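Long-range contacts in myosin-I heavy chain (Dictyostelium discoideum, PDB 5EJR), which works as an actin-based motor with ATPase activity in early phagocytosis and adhesion, its C-terminal MyTH4-FERM tail being the part described here: residues A[42-47]-A[117-122]; A[110-115]-A[126-131]; A[305-310]-A[406-411]. All coordinates share one frame; numbering follows the deposited sequence.

Contact 1: residues A[42-47]-A[117-122]; sequences FYFNKD and KNPKVE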
loop_
_atom_site.group_PDB
_atom_site.type_symbol
_atom_site.label_atom_id
_atom_site.label_comp_id
_atom_site.label_asym_id
_atom_site.label_seq_id
_atom_site.Cartn_x
_atom_site.Cartn_y
_atom_site.Cartn_z
ATOM N N PHE A 42 -37.317 -7.473 -0.022
ATOM C CA PHE A 42 -36.335 -7.734 1.032
ATOM C C PHE A 42 -35.845 -9.189 1.038
ATOM O O PHE A 42 -34.990 -9.538 1.854
ATOM C CB PHE A 42 -36.943 -7.426 2.405
ATOM C CG PHE A 42 -37.187 -5.970 2.709
ATOM C CD1 PHE A 42 -36.124 -5.079 2.826
ATOM C CD2 PHE A 42 -38.471 -5.502 2.952
ATOM C CE1 PHE A 42 -36.347 -3.738 3.140
ATOM C CE2 PHE A 42 -38.693 -4.163 3.273
ATOM C CZ PHE A 42 -37.629 -3.293 3.370
ATOM N N TYR A 43 -36.399 -10.040 0.165
ATOM C CA TYR A 43 -36.066 -11.454 0.160
ATOM C C TYR A 43 -35.182 -11.865 -0.998
ATOM O O TYR A 43 -35.312 -11.325 -2.103
ATOM C CB TYR A 43 -37.350 -12.323 0.200
ATOM C CG TYR A 43 -38.327 -12.018 1.319
ATOM C CD1 TYR A 43 -37.879 -11.619 2.575
ATOM C CD2 TYR A 43 -39.694 -12.223 1.153
ATOM C CE1 TYR A 43 -38.771 -11.320 3.602
ATOM C CE2 TYR A 43 -40.594 -11.975 2.189
ATOM C CZ TYR A 43 -40.126 -11.517 3.412
ATOM O OH TYR A 43 -40.993 -11.261 4.447
ATOM N N PHE A 44 -34.303 -12.856 -0.742
ATOM C CA PHE A 44 -33.384 -13.446 -1.717
ATOM C C PHE A 44 -34.120 -13.988 -2.948
ATOM O O PHE A 44 -35.206 -14.549 -2.828
ATOM C CB PHE A 44 -32.530 -14.568 -1.073
ATOM C CG PHE A 44 -31.684 -15.373 -2.044
ATOM C CD1 PHE A 44 -32.207 -16.484 -2.700
ATOM C CD2 PHE A 44 -30.385 -14.982 -2.351
ATOM C CE1 PHE A 44 -31.449 -17.183 -3.649
ATOM C CE2 PHE A 44 -29.621 -15.695 -3.285
ATOM C CZ PHE A 44 -30.160 -16.787 -3.930
ATOM N N ASN A 45 -33.505 -13.829 -4.120
ATOM C CA ASN A 45 -33.975 -14.363 -5.386
ATOM C C ASN A 45 -32.765 -14.724 -6.222
ATOM O O ASN A 45 -31.779 -13.982 -6.240
ATOM C CB ASN A 45 -34.900 -13.394 -6.124
ATOM C CG ASN A 45 -35.724 -14.065 -7.194
ATOM O OD1 ASN A 45 -35.202 -14.629 -8.169
ATOM N ND2 ASN A 45 -37.036 -14.042 -7.019
ATOM N N LYS A 46 -32.839 -15.875 -6.902
ATOM C CA LYS A 46 -31.766 -16.424 -7.736
ATOM C C LYS A 46 -31.534 -15.641 -9.032
ATOM O O LYS A 46 -30.493 -15.821 -9.663
ATOM C CB LYS A 46 -32.042 -17.912 -8.068
ATOM C CG LYS A 46 -32.065 -18.862 -6.865
ATOM C CD LYS A 46 -30.685 -19.441 -6.538
ATOM C CE LYS A 46 -30.743 -20.464 -5.430
ATOM N NZ LYS A 46 -29.389 -20.805 -4.915
ATOM N N ASP A 47 -32.512 -14.818 -9.449
ATOM C CA ASP A 47 -32.463 -14.035 -10.684
ATOM C C ASP A 47 -31.934 -12.614 -10.483
ATOM O O ASP A 47 -32.275 -11.981 -9.477
ATOM C CB ASP A 47 -33.854 -13.986 -11.351
ATOM C CG ASP A 47 -34.378 -15.327 -11.848
ATOM O OD1 ASP A 47 -33.543 -16.218 -12.160
ATOM O OD2 ASP A 47 -35.618 -15.477 -11.959
ATOM N N LYS A 117 -33.643 -15.127 3.688
ATOM C CA LYS A 117 -34.318 -16.291 3.084
ATOM C C LYS A 117 -33.556 -16.833 1.863
ATOM O O LYS A 117 -34.114 -17.045 0.785
ATOM C CB LYS A 117 -35.815 -16.025 2.786
ATOM C CG LYS A 117 -36.633 -15.624 4.018
ATOM C CD LYS A 117 -38.124 -15.467 3.700
ATOM C CE LYS A 117 -38.913 -14.822 4.823
ATOM N NZ LYS A 117 -38.998 -15.678 6.040
ATOM N N ASN A 118 -32.260 -17.066 2.068
ATOM C CA ASN A 118 -31.358 -17.612 1.075
ATOM C C ASN A 118 -31.351 -19.146 1.279
ATOM O O ASN A 118 -31.120 -19.594 2.405
ATOM C CB ASN A 118 -29.956 -17.013 1.295
ATOM C CG ASN A 118 -28.961 -17.230 0.186
ATOM O OD1 ASN A 118 -28.971 -18.238 -0.520
ATOM N ND2 ASN A 118 -28.052 -16.275 0.024
ATOM N N PRO A 119 -31.585 -19.975 0.234
ATOM C CA PRO A 119 -31.594 -21.437 0.451
ATOM C C PRO A 119 -30.218 -22.034 0.747
ATOM O O PRO A 119 -30.123 -23.229 1.042
ATOM C CB PRO A 119 -32.178 -21.987 -0.858
ATOM C CG PRO A 119 -31.822 -20.966 -1.886
ATOM C CD PRO A 119 -31.903 -19.639 -1.170
ATOM N N LYS A 120 -29.151 -21.214 0.647
ATOM C CA LYS A 120 -27.775 -21.660 0.907
ATOM C C LYS A 120 -27.130 -20.800 1.978
ATOM O O LYS A 120 -27.026 -19.579 1.822
ATOM C CB LYS A 120 -26.920 -21.684 -0.373
ATOM C CG LYS A 120 -27.422 -22.650 -1.439
ATOM C CD LYS A 120 -26.531 -22.649 -2.673
ATOM C CE LYS A 120 -26.947 -23.684 -3.694
ATOM N NZ LYS A 120 -26.700 -25.080 -3.231
ATOM N N VAL A 121 -26.729 -21.443 3.083
ATOM C CA VAL A 121 -26.066 -20.802 4.213
ATOM C C VAL A 121 -24.671 -20.304 3.794
ATOM O O VAL A 121 -24.200 -19.311 4.342
ATOM C CB VAL A 121 -26.053 -21.722 5.474
ATOM C CG1 VAL A 121 -24.906 -22.734 5.450
ATOM C CG2 VAL A 121 -26.034 -20.903 6.755
ATOM N N GLU A 122 -24.047 -20.980 2.787
ATOM C CA GLU A 122 -22.715 -20.672 2.255
ATOM C C GLU A 122 -22.741 -19.552 1.205
ATOM O O GLU A 122 -21.714 -19.272 0.577
ATOM C CB GLU A 122 -21.996 -21.937 1.736
ATOM C CG GLU A 122 -22.508 -22.490 0.411
ATOM C CD GLU A 122 -21.411 -22.974 -0.519
ATOM O OE1 GLU A 122 -21.046 -22.220 -1.451
ATOM O OE2 GLU A 122 -20.904 -24.099 -0.307
HETATM O O HOH W 1 -27.938 -19.433 -2.723
#

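Contact 2: residues A[110-115]-A[126-131]; sequences QAYRQT and KGFELI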
loop_
_atom_site.group_PDB
_atom_site.type_symbol
_atom_site.label_atom_id
_atom_site.label_comp_id
_atom_site.label_asym_id
_atom_site.label_seq_id
_atom_site.Cartn_x
_atom_site.Cartn_y
_atom_site.Cartn_z
ATOM N N GLN A 110 -29.242 -4.150 -1.222
ATOM C CA GLN A 110 -29.050 -5.311 -2.118
ATOM C C GLN A 110 -28.314 -6.441 -1.419
ATOM O O GLN A 110 -28.618 -7.611 -1.672
ATOM C CB GLN A 110 -28.252 -4.959 -3.381
ATOM C CG GLN A 110 -28.979 -4.119 -4.420
ATOM C CD GLN A 110 -28.122 -3.863 -5.649
ATOM O OE1 GLN A 110 -26.944 -4.240 -5.732
ATOM N NE2 GLN A 110 -28.718 -3.261 -6.665
ATOM N N ALA A 111 -27.287 -6.092 -0.596
ATOM C CA ALA A 111 -26.465 -7.081 0.097
ATOM C C ALA A 111 -27.329 -7.773 1.138
ATOM O O ALA A 111 -27.356 -9.005 1.170
ATOM C CB ALA A 111 -25.254 -6.411 0.749
ATOM N N TYR A 112 -28.064 -6.984 1.944
ATOM C CA TYR A 112 -28.940 -7.491 2.992
ATOM C C TYR A 112 -30.066 -8.385 2.446
ATOM O O TYR A 112 -30.251 -9.501 2.939
ATOM C CB TYR A 112 -29.507 -6.370 3.883
ATOM C CG TYR A 112 -30.403 -6.952 4.954
ATOM C CD1 TYR A 112 -29.862 -7.582 6.073
ATOM C CD2 TYR A 112 -31.785 -7.016 4.775
ATOM C CE1 TYR A 112 -30.678 -8.207 7.017
ATOM C CE2 TYR A 112 -32.610 -7.637 5.714
ATOM C CZ TYR A 112 -32.051 -8.234 6.829
ATOM O OH TYR A 112 -32.862 -8.842 7.748
ATOM N N ARG A 113 -30.808 -7.900 1.435
ATOM C CA ARG A 113 -31.894 -8.649 0.776
ATOM C C ARG A 113 -31.400 -10.048 0.389
ATOM O O ARG A 113 -32.100 -11.034 0.607
ATOM C CB ARG A 113 -32.384 -7.887 -0.472
ATOM C CG ARG A 113 -33.089 -8.744 -1.524
ATOM C CD ARG A 113 -32.908 -8.169 -2.907
ATOM N NE ARG A 113 -33.279 -9.107 -3.958
ATOM C CZ ARG A 113 -34.456 -9.109 -4.576
ATOM N NH1 ARG A 113 -35.404 -8.255 -4.213
ATOM N NH2 ARG A 113 -34.698 -9.971 -5.553
ATOM N N GLN A 114 -30.176 -10.138 -0.141
ATOM C CA GLN A 114 -29.658 -11.422 -0.584
ATOM C C GLN A 114 -29.258 -12.369 0.574
ATOM O O GLN A 114 -29.079 -13.561 0.338
ATOM C CB GLN A 114 -28.547 -11.216 -1.603
ATOM C CG GLN A 114 -29.066 -10.695 -2.958
ATOM C CD GLN A 114 -29.917 -11.704 -3.705
ATOM O OE1 GLN A 114 -31.147 -11.748 -3.582
ATOM N NE2 GLN A 114 -29.275 -12.550 -4.482
ATOM N N THR A 115 -29.226 -11.868 1.820
ATOM C CA THR A 115 -28.933 -12.691 3.013
ATOM C C THR A 115 -30.234 -13.214 3.660
ATOM O O THR A 115 -30.186 -14.159 4.443
ATOM C CB THR A 115 -28.140 -11.903 4.080
ATOM O OG1 THR A 115 -29.002 -10.994 4.760
ATOM C CG2 THR A 115 -26.924 -11.186 3.526
ATOM N N LYS A 126 -21.588 -14.943 3.076
ATOM C CA LYS A 126 -20.834 -14.119 2.131
ATOM C C LYS A 126 -21.520 -12.759 1.958
ATOM O O LYS A 126 -20.847 -11.740 1.774
ATOM C CB LYS A 126 -20.705 -14.837 0.773
ATOM C CG LYS A 126 -19.586 -15.876 0.727
ATOM C CD LYS A 126 -19.728 -16.754 -0.507
ATOM C CE LYS A 126 -18.626 -17.767 -0.659
ATOM N NZ LYS A 126 -18.703 -18.452 -1.982
ATOM N N GLY A 127 -22.855 -12.766 2.040
ATOM C CA GLY A 127 -23.675 -11.568 1.988
ATOM C C GLY A 127 -23.385 -10.727 3.204
ATOM O O GLY A 127 -23.196 -9.512 3.085
ATOM N N PHE A 128 -23.268 -11.373 4.384
ATOM C CA PHE A 128 -22.893 -10.633 5.593
ATOM C C PHE A 128 -21.413 -10.181 5.583
ATOM O O PHE A 128 -21.107 -9.128 6.144
ATOM C CB PHE A 128 -23.241 -11.403 6.873
ATOM C CG PHE A 128 -24.722 -11.399 7.184
ATOM C CD1 PHE A 128 -25.384 -10.216 7.484
ATOM C CD2 PHE A 128 -25.453 -12.581 7.176
ATOM C CE1 PHE A 128 -26.758 -10.213 7.751
ATOM C CE2 PHE A 128 -26.825 -12.577 7.451
ATOM C CZ PHE A 128 -27.469 -11.393 7.735
ATOM N N GLU A 129 -20.515 -10.958 4.936
ATOM C CA GLU A 129 -19.082 -10.601 4.797
ATOM C C GLU A 129 -18.967 -9.296 3.987
ATOM O O GLU A 129 -18.166 -8.410 4.325
ATOM C CB GLU A 129 -18.310 -11.716 4.075
ATOM C CG GLU A 129 -18.047 -12.937 4.944
ATOM C CD GLU A 129 -17.358 -14.089 4.245
ATOM O OE1 GLU A 129 -17.552 -14.244 3.018
ATOM O OE2 GLU A 129 -16.647 -14.856 4.930
ATOM N N LEU A 130 -19.821 -9.165 2.951
ATOM C CA LEU A 130 -19.905 -7.964 2.117
ATOM C C LEU A 130 -20.384 -6.791 2.959
ATOM O O LEU A 130 -19.803 -5.722 2.856
ATOM C CB LEU A 130 -20.812 -8.205 0.886
ATOM C CG LEU A 130 -21.224 -6.984 0.020
ATOM C CD1 LEU A 130 -20.015 -6.246 -0.542
ATOM C CD2 LEU A 130 -22.093 -7.424 -1.118
ATOM N N ILE A 131 -21.372 -6.998 3.850
ATOM C CA ILE A 131 -21.870 -5.926 4.727
ATOM C C ILE A 131 -20.737 -5.432 5.639
ATOM O O ILE A 131 -20.590 -4.222 5.860
ATOM C CB ILE A 131 -23.129 -6.369 5.515
ATOM C CG1 ILE A 131 -24.333 -6.532 4.549
ATOM C CG2 ILE A 131 -23.451 -5.391 6.638
ATOM C CD1 ILE A 131 -25.539 -7.343 5.095
#

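Contact 3: residues A[305-310]-A[406-411]; sequences KILDQE and KLMFIN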
loop_
_atom_site.group_PDB
_atom_site.type_symbol
_atom_site.label_atom_id
_atom_site.label_comp_id
_atom_site.label_asym_id
_atom_site.label_seq_id
_atom_site.Cartn_x
_atom_site.Cartn_y
_atom_site.Cartn_z
ATOM N N LYS A 305 31.804 13.569 6.581
ATOM C CA LYS A 305 32.413 13.630 7.924
ATOM C C LYS A 305 32.259 12.307 8.699
ATOM O O LYS A 305 32.509 12.266 9.904
ATOM C CB LYS A 305 31.763 14.793 8.727
ATOM C CG LYS A 305 32.023 16.144 8.083
ATOM C CD LYS A 305 31.449 17.284 8.894
ATOM C CE LYS A 305 31.845 18.620 8.299
ATOM N NZ LYS A 305 31.038 19.730 8.875
ATOM N N ILE A 306 31.795 11.240 8.036
ATOM C CA ILE A 306 31.510 9.961 8.701
ATOM C C ILE A 306 32.689 9.405 9.571
ATOM O O ILE A 306 32.447 8.935 10.682
ATOM C CB ILE A 306 30.990 8.911 7.688
ATOM C CG1 ILE A 306 30.452 7.644 8.410
ATOM C CG2 ILE A 306 32.010 8.589 6.604
ATOM C CD1 ILE A 306 29.735 6.587 7.482
ATOM N N LEU A 307 33.932 9.470 9.074
ATOM C CA LEU A 307 35.082 8.963 9.795
ATOM C C LEU A 307 35.406 9.776 11.053
ATOM O O LEU A 307 35.992 9.232 11.987
ATOM C CB LEU A 307 36.322 8.855 8.877
ATOM C CG LEU A 307 36.165 7.872 7.672
ATOM C CD1 LEU A 307 37.381 7.941 6.751
ATOM C CD2 LEU A 307 35.989 6.447 8.167
ATOM N N ASP A 308 34.994 11.045 11.081
ATOM C CA ASP A 308 35.239 11.910 12.231
ATOM C C ASP A 308 33.993 12.121 13.083
ATOM O O ASP A 308 34.073 12.844 14.071
ATOM C CB ASP A 308 35.884 13.235 11.799
ATOM C CG ASP A 308 37.258 13.043 11.156
ATOM O OD1 ASP A 308 38.114 12.375 11.768
ATOM O OD2 ASP A 308 37.459 13.533 10.036
ATOM N N GLN A 309 32.842 11.487 12.709
ATOM C CA GLN A 309 31.586 11.560 13.473
ATOM C C GLN A 309 30.943 10.171 13.506
ATOM O O GLN A 309 29.727 10.020 13.282
ATOM C CB GLN A 309 30.610 12.567 12.862
ATOM C CG GLN A 309 31.185 13.934 12.554
ATOM C CD GLN A 309 30.115 14.866 12.040
ATOM O OE1 GLN A 309 29.200 14.485 11.299
ATOM N NE2 GLN A 309 30.205 16.119 12.441
ATOM N N GLU A 310 31.759 9.161 13.812
ATOM C CA GLU A 310 31.365 7.737 13.798
ATOM C C GLU A 310 30.131 7.419 14.624
ATOM O O GLU A 310 29.314 6.623 14.170
ATOM C CB GLU A 310 32.534 6.801 14.189
ATOM C CG GLU A 310 32.963 6.874 15.647
ATOM C CD GLU A 310 34.315 6.271 15.978
ATOM O OE1 GLU A 310 35.331 6.754 15.428
ATOM O OE2 GLU A 310 34.365 5.357 16.836
ATOM N N LYS A 406 33.598 -0.740 7.422
ATOM C CA LYS A 406 32.250 -0.431 6.964
ATOM C C LYS A 406 32.073 1.104 6.824
ATOM O O LYS A 406 31.543 1.567 5.809
ATOM C CB LYS A 406 31.189 -1.081 7.881
ATOM C CG LYS A 406 31.190 -2.631 7.836
ATOM C CD LYS A 406 30.244 -3.220 8.859
ATOM C CE LYS A 406 30.481 -4.695 9.050
ATOM N NZ LYS A 406 29.517 -5.287 10.000
ATOM N N LEU A 407 32.665 1.873 7.761
ATOM C CA LEU A 407 32.626 3.341 7.735
ATOM C C LEU A 407 33.447 3.880 6.573
ATOM O O LEU A 407 33.034 4.848 5.941
ATOM C CB LEU A 407 33.155 3.932 9.071
ATOM C CG LEU A 407 32.292 3.709 10.320
ATOM C CD1 LEU A 407 33.078 3.993 11.599
ATOM C CD2 LEU A 407 31.081 4.591 10.308
ATOM N N MET A 408 34.600 3.234 6.277
ATOM C CA MET A 408 35.514 3.598 5.189
ATOM C C MET A 408 34.797 3.350 3.858
ATOM O O MET A 408 34.912 4.153 2.939
ATOM C CB MET A 408 36.778 2.710 5.230
ATOM C CG MET A 408 37.836 3.143 6.204
ATOM S SD MET A 408 39.229 1.950 6.238
ATOM C CE MET A 408 40.001 2.273 4.648
ATOM N N PHE A 409 34.120 2.201 3.746
ATOM C CA PHE A 409 33.356 1.854 2.540
ATOM C C PHE A 409 32.258 2.914 2.305
ATOM O O PHE A 409 32.181 3.477 1.221
ATOM C CB PHE A 409 32.744 0.452 2.686
ATOM C CG PHE A 409 31.672 0.135 1.663
ATOM C CD1 PHE A 409 31.982 0.042 0.307
ATOM C CD2 PHE A 409 30.341 -0.002 2.046
ATOM C CE1 PHE A 409 30.985 -0.242 -0.637
ATOM C CE2 PHE A 409 29.348 -0.273 1.101
ATOM C CZ PHE A 409 29.677 -0.372 -0.236
ATOM N N ILE A 410 31.463 3.232 3.353
ATOM C CA ILE A 410 30.413 4.245 3.214
ATOM C C ILE A 410 31.008 5.608 2.855
ATOM O O ILE A 410 30.473 6.269 1.990
ATOM C CB ILE A 410 29.487 4.312 4.453
ATOM C CG1 ILE A 410 28.782 2.943 4.669
ATOM C CG2 ILE A 410 28.479 5.455 4.284
ATOM C CD1 ILE A 410 28.297 2.623 6.099
ATOM N N ASN A 411 32.124 5.988 3.471
ATOM C CA ASN A 411 32.785 7.260 3.173
ATOM C C ASN A 411 33.174 7.351 1.694
ATOM O O ASN A 411 32.970 8.372 1.050
ATOM C CB ASN A 411 34.026 7.459 4.068
ATOM C CG ASN A 411 34.732 8.776 3.786
ATOM O OD1 ASN A 411 34.170 9.885 3.880
ATOM N ND2 ASN A 411 35.948 8.669 3.350
HETATM O O HOH W 2 34.823 11.130 6.816
#

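Contact 1: residues A[42-47]-A[117-122]
Y43 opens the contact by laying one face of its ring along the aliphatic end of K117. The two side chains run side by side in the same direction, and K117 CE sits 3.9 Å from the centroid of the Y43 ring, 21° off the normal, which makes this a CH-pi contact. The lysine chain is bent at its last torsion, and K117 NZ ends 5.4 Å from that centroid; any cation-pi attraction is therefore weak.

F44 has the largest share of any residue in its segment. With CG anti to the backbone N (chi1 172°), its ring lies over the amide of N118, the two planes 18° apart and N118 OD1 standing 3.7 Å above the ring plane, over its centre. The P119 side chain runs at about a right angle to that of F44, P119 CD coming within 3.5 Å of F44 CE1, while F44 CB rests on the carbonyl oxygen of K117. The stacked amide is held by other bonds: N118 OD1 accepts from the backbone N of K120 in an Asx turn, the donor lying above the carbonyl plane, and N118 ND2 bonds to S123 OG.

K46 then slides past P119 in the opposite sense, K46 CE lying 3.7 Å from P119 CG. Its ammonium reaches the same amide through one water, which accepts from K46 NZ at 3.0 Å and donates to N118 OD1 at 2.7 Å. K46 NZ also lies 5.3 Å from K120 NZ, so the like charges would probably repel mildly.

The arrangement is an extended segment packed on an Asx turn that leads, through K120 at the N-cap, into helix 121-137, here at the surface of the helical MyTH4 domain.

Contact 2: residues A[110-115]-A[126-131]
T115 and F128 meet at about a right angle, the threonine standing over one face of the ring. Followed outward, T115 CB lies 4.0 Å from the centroid of the F128 ring, 25° off the normal, a CH-pi contact displaced toward the rim. The first torsion (chi1 75°) sets OG1 between the backbone N and the carbonyl carbon, where it donates to Y112 O at 2.7 Å, in the carbonyl plane and on a lone pair; T115 N shares that acceptor. T115 OG1 also approaches F128 CZ to 3.4 Å. The methyl, T115 CG2, drops onto the backbone of G127, 3.6 Å from G127 C, a close approach possible with no side chain on G127.

One turn back, A111 CB fits between two side chains of helix 121-137, 3.8 Å from L130 CD2 and 3.9 Å from I131 CG1. I131 CD1 reaches the edge of the Y112 ring. From helix 164-178, L166, L169 and I170 also touch F128.

With an alanine here in place of T115, lacking both OG1 and CG2, Y112 O would probably be left with the backbone N as its remaining donor of the two, and the cover over the F128 face and the G127 backbone would be thinned.

Every touching residue is buried, and the hydroxyl is spent on its own segment's backbone; cohesion between the helices therefore rests on shape and apolar contact.

Contact 3: residues A[305-310]-A[406-411]
Apolar contacts make up most of this interface, and I306 is at their centre. Its chain runs out with CG1 anti to the backbone N (chi1 -170°), which brings two successive atoms against helix 402-416: I306 CG1 lies 3.6 Å from L407 CD2, and I306 CD1 lies 3.6 Å from I410 CG2. The isoleucine crosses L407 obliquely and I410 at about a right angle. Its branch methyl, I306 CG2, meets the methylene N411 CB at 3.4 Å. L307 slides past L407 in the opposite direction, L307 CD2 settling 3.9 Å from L407 CB. E310 joins through its CB alone, which touches L407 CD1, while its carboxylate leads away. L407 is thus touched by I306, L307 and E310, and F320 of helix 317-332 packs on it too.

Contacts between apolar and polar groups centre on the amide of N411. I306 CG2 lies 3.7 Å from N411 OD1, and L307 CD1 lies 3.8 Å from N411 ND2, so two aliphatic side chains touch the amide.

The polar link is indirect. One water accepts from the backbone N of L307 at 2.9 Å and donates to N411 OD1 at 3.3 Å, connecting the loop backbone to the helix side chain.

Within the helical FERM lobe, the loop after strand 290-296 is therefore joined to helix 402-416 chiefly by side-chain fit, with a single water-mediated step and no pairing of charges between the two segments.

Contacts 1 and 2 are neighbours in the MyTH4 domain, their centres 10 Å apart, and both draw on helix 121-137: contact 1 takes the turn entering it, contact 2 its buried body. They also touch directly, N45 N lying 3.2 Å from Q114 OE1, a probable hydrogen bond. Contact 1 is a surface contact, in which lysine chains and a water join the aromatic packing; contact 2 is wholly buried and predominantly apolar. Contact 3 belongs to the FERM region on the opposite side of the chain's centre, its centre about 61 Å from that of contact 2. Partly buried, it combines apolar packing, as in contact 2 but aliphatic rather than partly aromatic, with a water bridge as in contact 1.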